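Local coordinates for oxidoreductase protein (Agrobacterium radiobacter, PDB 5UI9), which binds NAD+ and (2S)-2,3-dihydroxy-2-methylpropanoic acid and is probably a dinucleotide-dependent dehydrogenase of the GFO/IDH/MocA family, at residues 131-136 with 184-189; 189-194 with 222-227. One frame throughout, in Å; residues are numbered along the deposited sequence.

Interaction 1: residues 131-136 with 184-189; sequences TPIQAV and LDIARF
Ile133 and Ile186 meet between two helices whose short segments run in the same general direction, their axes 27° apart and still 11.1 Å from each other at closest approach. Across so wide a gap only side chains touch. From CB, Ile133 divides into two arms. The CG2 branch does the most: it packs on Ile186 CG2 at 3.9 Å and also reaches the rim of the Phe189 ring, 4.0 Å from CD2, lying near the ring plane and so at its edge. The other arm runs through CG1 to CD1, and both of its carbons rest near Ile186 CD1, with 4.1 Å from Ile133 CD1 to that methyl. The two isoleucines cross at about a right angle, branch against branch. The side chain of Ile186 is about 10 Å, at its nearest, from both the bound NAD and the bound dihydroxy acid.

Phe189, one turn after Ile186, extends its ring toward helix 131-141 because CG stands anti to the backbone N (chi1 -179°). Gln134 starts out from the far side of its helix, but its chain bends at chi2 and brings the amide back, NE2 lying 3.6 Å from Phe189 CZ. Amide and ring planes are 24° apart. The amide nitrogen is hydrogen-bonded to the carbonyl O of Arg128 and lies obliquely by the ring. Lys137 adds a cation-pi contact to the same ring, and Ile246 of strand 245-250 packs against both isoleucines. This is mainly apolar helix-to-helix packing above a beta-sheet, as expected in the alpha/beta C-terminal domain of GFO/IDH/MocA oxidoreductases.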
loop_
_atom_site.group_PDB
_atom_site.type_symbol
_atom_site.label_atom_id
_atom_site.label_comp_id
_atom_site.label_asym_id
_atom_site.label_seq_id
_atom_site.Cartn_x
_atom_site.Cartn_y
_atom_site.Cartn_z
ATOM N N THR A 131 -2.789 -16.967 -14.734
ATOM C CA THR A 131 -3.785 -17.744 -13.981
ATOM C C THR A 131 -4.207 -17.119 -12.630
ATOM O O THR A 131 -5.400 -16.992 -12.371
ATOM C CB THR A 131 -3.307 -19.200 -13.801
ATOM O OG1 THR A 131 -3.082 -19.778 -15.094
ATOM C CG2 THR A 131 -4.332 -20.052 -13.034
ATOM N N PRO A 132 -3.247 -16.713 -11.777
ATOM C CA PRO A 132 -3.669 -16.112 -10.499
ATOM C C PRO A 132 -4.469 -14.812 -10.635
ATOM O O PRO A 132 -5.370 -14.566 -9.826
ATOM C CB PRO A 132 -2.341 -15.854 -9.763
ATOM C CG PRO A 132 -1.294 -15.903 -10.822
ATOM C CD PRO A 132 -1.789 -16.904 -11.820
ATOM N N ILE A 133 -4.170 -14.012 -11.656
ATOM C CA ILE A 133 -4.901 -12.756 -11.879
ATOM C C ILE A 133 -6.312 -13.034 -12.410
ATOM O O ILE A 133 -7.271 -12.357 -12.042
ATOM C CB ILE A 133 -4.169 -11.809 -12.869
ATOM C CG1 ILE A 133 -2.688 -11.613 -12.491
ATOM C CG2 ILE A 133 -4.898 -10.472 -12.972
ATOM C CD1 ILE A 133 -2.433 -11.238 -11.057
ATOM N N GLN A 134 -6.417 -14.021 -13.292
ATOM C CA GLN A 134 -7.707 -14.506 -13.791
ATOM C C GLN A 134 -8.573 -15.028 -12.657
ATOM O O GLN A 134 -9.777 -14.785 -12.638
ATOM C CB GLN A 134 -7.500 -15.612 -14.836
ATOM C CG GLN A 134 -6.892 -15.111 -16.141
ATOM C CD GLN A 134 -7.907 -14.419 -17.031
ATOM O OE1 GLN A 134 -8.935 -15.000 -17.374
ATOM N NE2 GLN A 134 -7.619 -13.179 -17.414
ATOM N N ALA A 135 -7.954 -15.722 -11.704
ATOM C CA ALA A 135 -8.675 -16.237 -10.538
ATOM C C ALA A 135 -9.215 -15.113 -9.643
ATOM O O ALA A 135 -10.354 -15.183 -9.187
ATOM C CB ALA A 135 -7.792 -17.182 -9.740
ATOM N N VAL A 136 -8.408 -14.081 -9.403
ATOM C CA VAL A 136 -8.859 -12.902 -8.645
ATOM C C VAL A 136 -10.077 -12.259 -9.327
ATOM O O VAL A 136 -11.068 -11.945 -8.667
ATOM C CB VAL A 136 -7.718 -11.863 -8.451
ATOM C CG1 VAL A 136 -8.239 -10.531 -7.900
ATOM C CG2 VAL A 136 -6.641 -12.420 -7.528
ATOM N N LEU A 184 -0.624 -1.529 -13.358
ATOM C CA LEU A 184 -1.713 -0.585 -13.625
ATOM C C LEU A 184 -2.820 -1.196 -14.487
ATOM O O LEU A 184 -4.004 -0.909 -14.280
ATOM C CB LEU A 184 -1.168 0.678 -14.306
ATOM C CG LEU A 184 -0.284 1.566 -13.424
ATOM C CD1 LEU A 184 0.508 2.548 -14.276
ATOM C CD2 LEU A 184 -1.120 2.297 -12.379
ATOM N N ASP A 185 -2.433 -2.030 -15.450
ATOM C CA ASP A 185 -3.409 -2.749 -16.271
ATOM C C ASP A 185 -4.214 -3.717 -15.409
ATOM O O ASP A 185 -5.428 -3.838 -15.591
ATOM C CB ASP A 185 -2.738 -3.530 -17.404
ATOM C CG ASP A 185 -3.747 -4.076 -18.398
ATOM O OD1 ASP A 185 -4.273 -3.275 -19.197
ATOM O OD2 ASP A 185 -4.045 -5.294 -18.352
ATOM N N ILE A 186 -3.534 -4.398 -14.479
ATOM C CA ILE A 186 -4.221 -5.308 -13.558
ATOM C C ILE A 186 -5.204 -4.520 -12.688
ATOM O O ILE A 186 -6.334 -4.947 -12.502
ATOM C CB ILE A 186 -3.243 -6.142 -12.694
ATOM C CG1 ILE A 186 -2.451 -7.117 -13.575
ATOM C CG2 ILE A 186 -4.004 -6.930 -11.625
ATOM C CD1 ILE A 186 -1.240 -7.740 -12.910
ATOM N N ALA A 187 -4.781 -3.371 -12.172
ATOM C CA ALA A 187 -5.661 -2.531 -11.349
ATOM C C ALA A 187 -6.953 -2.180 -12.101
ATOM O O ALA A 187 -8.041 -2.278 -11.541
ATOM C CB ALA A 187 -4.937 -1.269 -10.904
ATOM N N ARG A 188 -6.822 -1.809 -13.375
ATOM C CA ARG A 188 -7.987 -1.547 -14.254
ATOM C C ARG A 188 -8.843 -2.781 -14.486
ATOM O O ARG A 188 -10.067 -2.726 -14.392
ATOM C CB ARG A 188 -7.536 -1.060 -15.629
ATOM C CG ARG A 188 -7.089 0.381 -15.686
ATOM C CD ARG A 188 -6.905 0.824 -17.130
ATOM N NE ARG A 188 -8.125 0.626 -17.922
ATOM C CZ ARG A 188 -8.276 -0.191 -18.970
ATOM N NH1 ARG A 188 -7.271 -0.918 -19.469
ATOM N NH2 ARG A 188 -9.466 -0.264 -19.550
ATOM N N PHE A 189 -8.178 -3.879 -14.823
ATOM C CA PHE A 189 -8.826 -5.165 -15.080
ATOM C C PHE A 189 -9.699 -5.600 -13.900
ATOM O O PHE A 189 -10.825 -6.038 -14.092
ATOM C CB PHE A 189 -7.745 -6.211 -15.390
ATOM C CG PHE A 189 -8.270 -7.583 -15.703
ATOM C CD1 PHE A 189 -9.170 -7.783 -16.752
ATOM C CD2 PHE A 189 -7.834 -8.688 -14.978
ATOM C CE1 PHE A 189 -9.638 -9.057 -17.049
ATOM C CE2 PHE A 189 -8.297 -9.964 -15.269
ATOM C CZ PHE A 189 -9.198 -10.150 -16.316
#

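Interaction 2: residues 189-194 with 222-227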
loop_
_atom_site.group_PDB
_atom_site.type_symbol
_atom_site.label_atom_id
_atom_site.label_comp_id
_atom_site.label_asym_id
_atom_site.label_seq_id
_atom_site.Cartn_x
_atom_site.Cartn_y
_atom_site.Cartn_z
ATOM N N PHE A 189 -8.178 -3.879 -14.823
ATOM C CA PHE A 189 -8.826 -5.165 -15.080
ATOM C C PHE A 189 -9.699 -5.600 -13.900
ATOM O O PHE A 189 -10.825 -6.038 -14.092
ATOM C CB PHE A 189 -7.745 -6.211 -15.390
ATOM C CG PHE A 189 -8.270 -7.583 -15.703
ATOM C CD1 PHE A 189 -9.170 -7.783 -16.752
ATOM C CD2 PHE A 189 -7.834 -8.688 -14.978
ATOM C CE1 PHE A 189 -9.638 -9.057 -17.049
ATOM C CE2 PHE A 189 -8.297 -9.964 -15.269
ATOM C CZ PHE A 189 -9.198 -10.150 -16.316
ATOM N N ILE A 190 -9.175 -5.451 -12.681
ATOM C CA ILE A 190 -9.878 -5.858 -11.464
ATOM C C ILE A 190 -10.901 -4.822 -10.972
ATOM O O ILE A 190 -12.036 -5.186 -10.680
ATOM C CB ILE A 190 -8.875 -6.192 -10.325
ATOM C CG1 ILE A 190 -7.904 -7.309 -10.761
ATOM C CG2 ILE A 190 -9.602 -6.593 -9.047
ATOM C CD1 ILE A 190 -8.560 -8.520 -11.403
ATOM N N LEU A 191 -10.499 -3.556 -10.855
ATOM C CA LEU A 191 -11.354 -2.519 -10.230
ATOM C C LEU A 191 -11.890 -1.449 -11.187
ATOM O O LEU A 191 -12.487 -0.465 -10.736
ATOM C CB LEU A 191 -10.598 -1.844 -9.079
ATOM C CG LEU A 191 -10.186 -2.743 -7.916
ATOM C CD1 LEU A 191 -9.399 -1.933 -6.900
ATOM C CD2 LEU A 191 -11.394 -3.393 -7.260
ATOM N N GLY A 192 -11.708 -1.650 -12.496
ATOM C CA GLY A 192 -12.212 -0.719 -13.507
ATOM C C GLY A 192 -11.358 0.519 -13.732
ATOM O O GLY A 192 -10.368 0.769 -13.019
ATOM N N ASP A 193 -11.782 1.314 -14.714
ATOM C CA ASP A 193 -11.033 2.486 -15.182
ATOM C C ASP A 193 -10.881 3.535 -14.080
ATOM O O ASP A 193 -11.685 3.590 -13.138
ATOM C CB ASP A 193 -11.699 3.119 -16.418
ATOM C CG ASP A 193 -11.779 2.165 -17.616
ATOM O OD1 ASP A 193 -10.937 1.246 -17.730
ATOM O OD2 ASP A 193 -12.691 2.345 -18.450
ATOM N N VAL A 194 -9.852 4.365 -14.238
ATOM C CA VAL A 194 -9.369 5.272 -13.203
ATOM C C VAL A 194 -9.740 6.708 -13.556
ATOM O O VAL A 194 -9.622 7.114 -14.717
ATOM C CB VAL A 194 -7.830 5.140 -13.062
ATOM C CG1 VAL A 194 -7.248 6.188 -12.114
ATOM C CG2 VAL A 194 -7.458 3.731 -12.607
ATOM N N ASN A 222 -15.589 3.890 -10.226
ATOM C CA ASN A 222 -16.621 3.245 -9.383
ATOM C C ASN A 222 -16.548 3.571 -7.874
ATOM O O ASN A 222 -17.309 3.002 -7.090
ATOM C CB ASN A 222 -16.616 1.710 -9.593
ATOM C CG ASN A 222 -15.372 1.013 -9.022
ATOM O OD1 ASN A 222 -14.625 1.564 -8.207
ATOM N ND2 ASN A 222 -15.152 -0.218 -9.459
ATOM N N GLY A 223 -15.618 4.435 -7.461
ATOM C CA GLY A 223 -15.489 4.832 -6.061
ATOM C C GLY A 223 -14.351 4.158 -5.318
ATOM O O GLY A 223 -13.872 4.701 -4.328
ATOM N N ALA A 224 -13.911 2.987 -5.786
ATOM C CA ALA A 224 -12.803 2.255 -5.157
ATOM C C ALA A 224 -11.496 3.044 -5.162
ATOM O O ALA A 224 -11.248 3.846 -6.055
ATOM C CB ALA A 224 -12.593 0.899 -5.825
ATOM N N THR A 225 -10.690 2.816 -4.131
ATOM C CA THR A 225 -9.345 3.361 -4.029
ATOM C C THR A 225 -8.375 2.200 -4.137
ATOM O O THR A 225 -8.635 1.133 -3.589
ATOM C CB THR A 225 -9.125 4.039 -2.667
ATOM O OG1 THR A 225 -10.097 5.066 -2.480
ATOM C CG2 THR A 225 -7.722 4.641 -2.565
ATOM N N SER A 226 -7.258 2.396 -4.828
ATOM C CA SER A 226 -6.212 1.384 -4.831
ATOM C C SER A 226 -4.799 1.962 -4.772
ATOM O O SER A 226 -4.571 3.140 -5.077
ATOM C CB SER A 226 -6.378 0.418 -6.011
ATOM O OG SER A 226 -5.831 0.943 -7.199
ATOM N N ILE A 227 -3.878 1.111 -4.322
ATOM C CA ILE A 227 -2.448 1.363 -4.340
ATOM C C ILE A 227 -1.798 0.417 -5.348
ATOM O O ILE A 227 -2.025 -0.794 -5.307
ATOM C CB ILE A 227 -1.819 1.107 -2.952
ATOM C CG1 ILE A 227 -2.390 2.076 -1.905
ATOM C CG2 ILE A 227 -0.295 1.198 -2.997
ATOM C CD1 ILE A 227 -2.098 3.542 -2.166
HETATM O O HOH W 1 -13.740 1.810 -11.858
#
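Leu191 and Ser226 make the closest carbon-to-carbon approach between the side chains of the two segments, 3.9 Å between Leu191 CD1 and Ser226 CB. The same methyl lies 4.4 Å from Ala224 CB, so one branch of the leucine spans two residues on the same side of the chain that leads into strand 225-231. CG of Leu191 lies anti to its carbonyl carbon (chi1 -62°), and the side chain extends toward that chain. The hydroxyl of Ser226 is engaged elsewhere, hydrogen-bonded to His220 NE2.

The polar part gathers round the helix end. A water gives hydrogen bonds to Leu191 O (2.8 Å) and Asp193 O (3.0 Å) and accepts one from Asn222 N, thereby joining the backbone on both sides. Asn222 ND2 also comes within 3.0 Å of Leu191 O. Within its own segment Asn222 forms an Asx turn: OD1 takes the N-H of Ala224 at 2.9 Å, with a N-H...O angle of 161°, which fixes the amide across the bend at Gly223.

Gly192, with positive phi (80°), ends the helix and turns the chain toward strand 194-202. The contact thus joins the C-terminal end of helix 175-191 to the turn between strands 213-220 and 225-231, with Pro148 and Phe153 of strand 148-156 also packing on Leu191.

Overall arrangement
Both interactions use helix 175-191 and share Phe189, and their centres lie 11 Å apart. Interaction 1 joins this helix to helix 131-141 nearer the centre of the chain, yet is only partly buried, two of its four touching residues being buried and none exposed. Interaction 2, about 18 Å from that centre where the helix ends over the sheet, has three of four buried, so depth and burial do not go together here. The first is branched aliphatic and ring packing without a hydrogen bond across it; the second combines a buried leucine with a water-bridged backbone beside exposed Asn222. They also touch directly, through the Arg188 to Asp193 salt bridge and through Ile190, which packs against Val136.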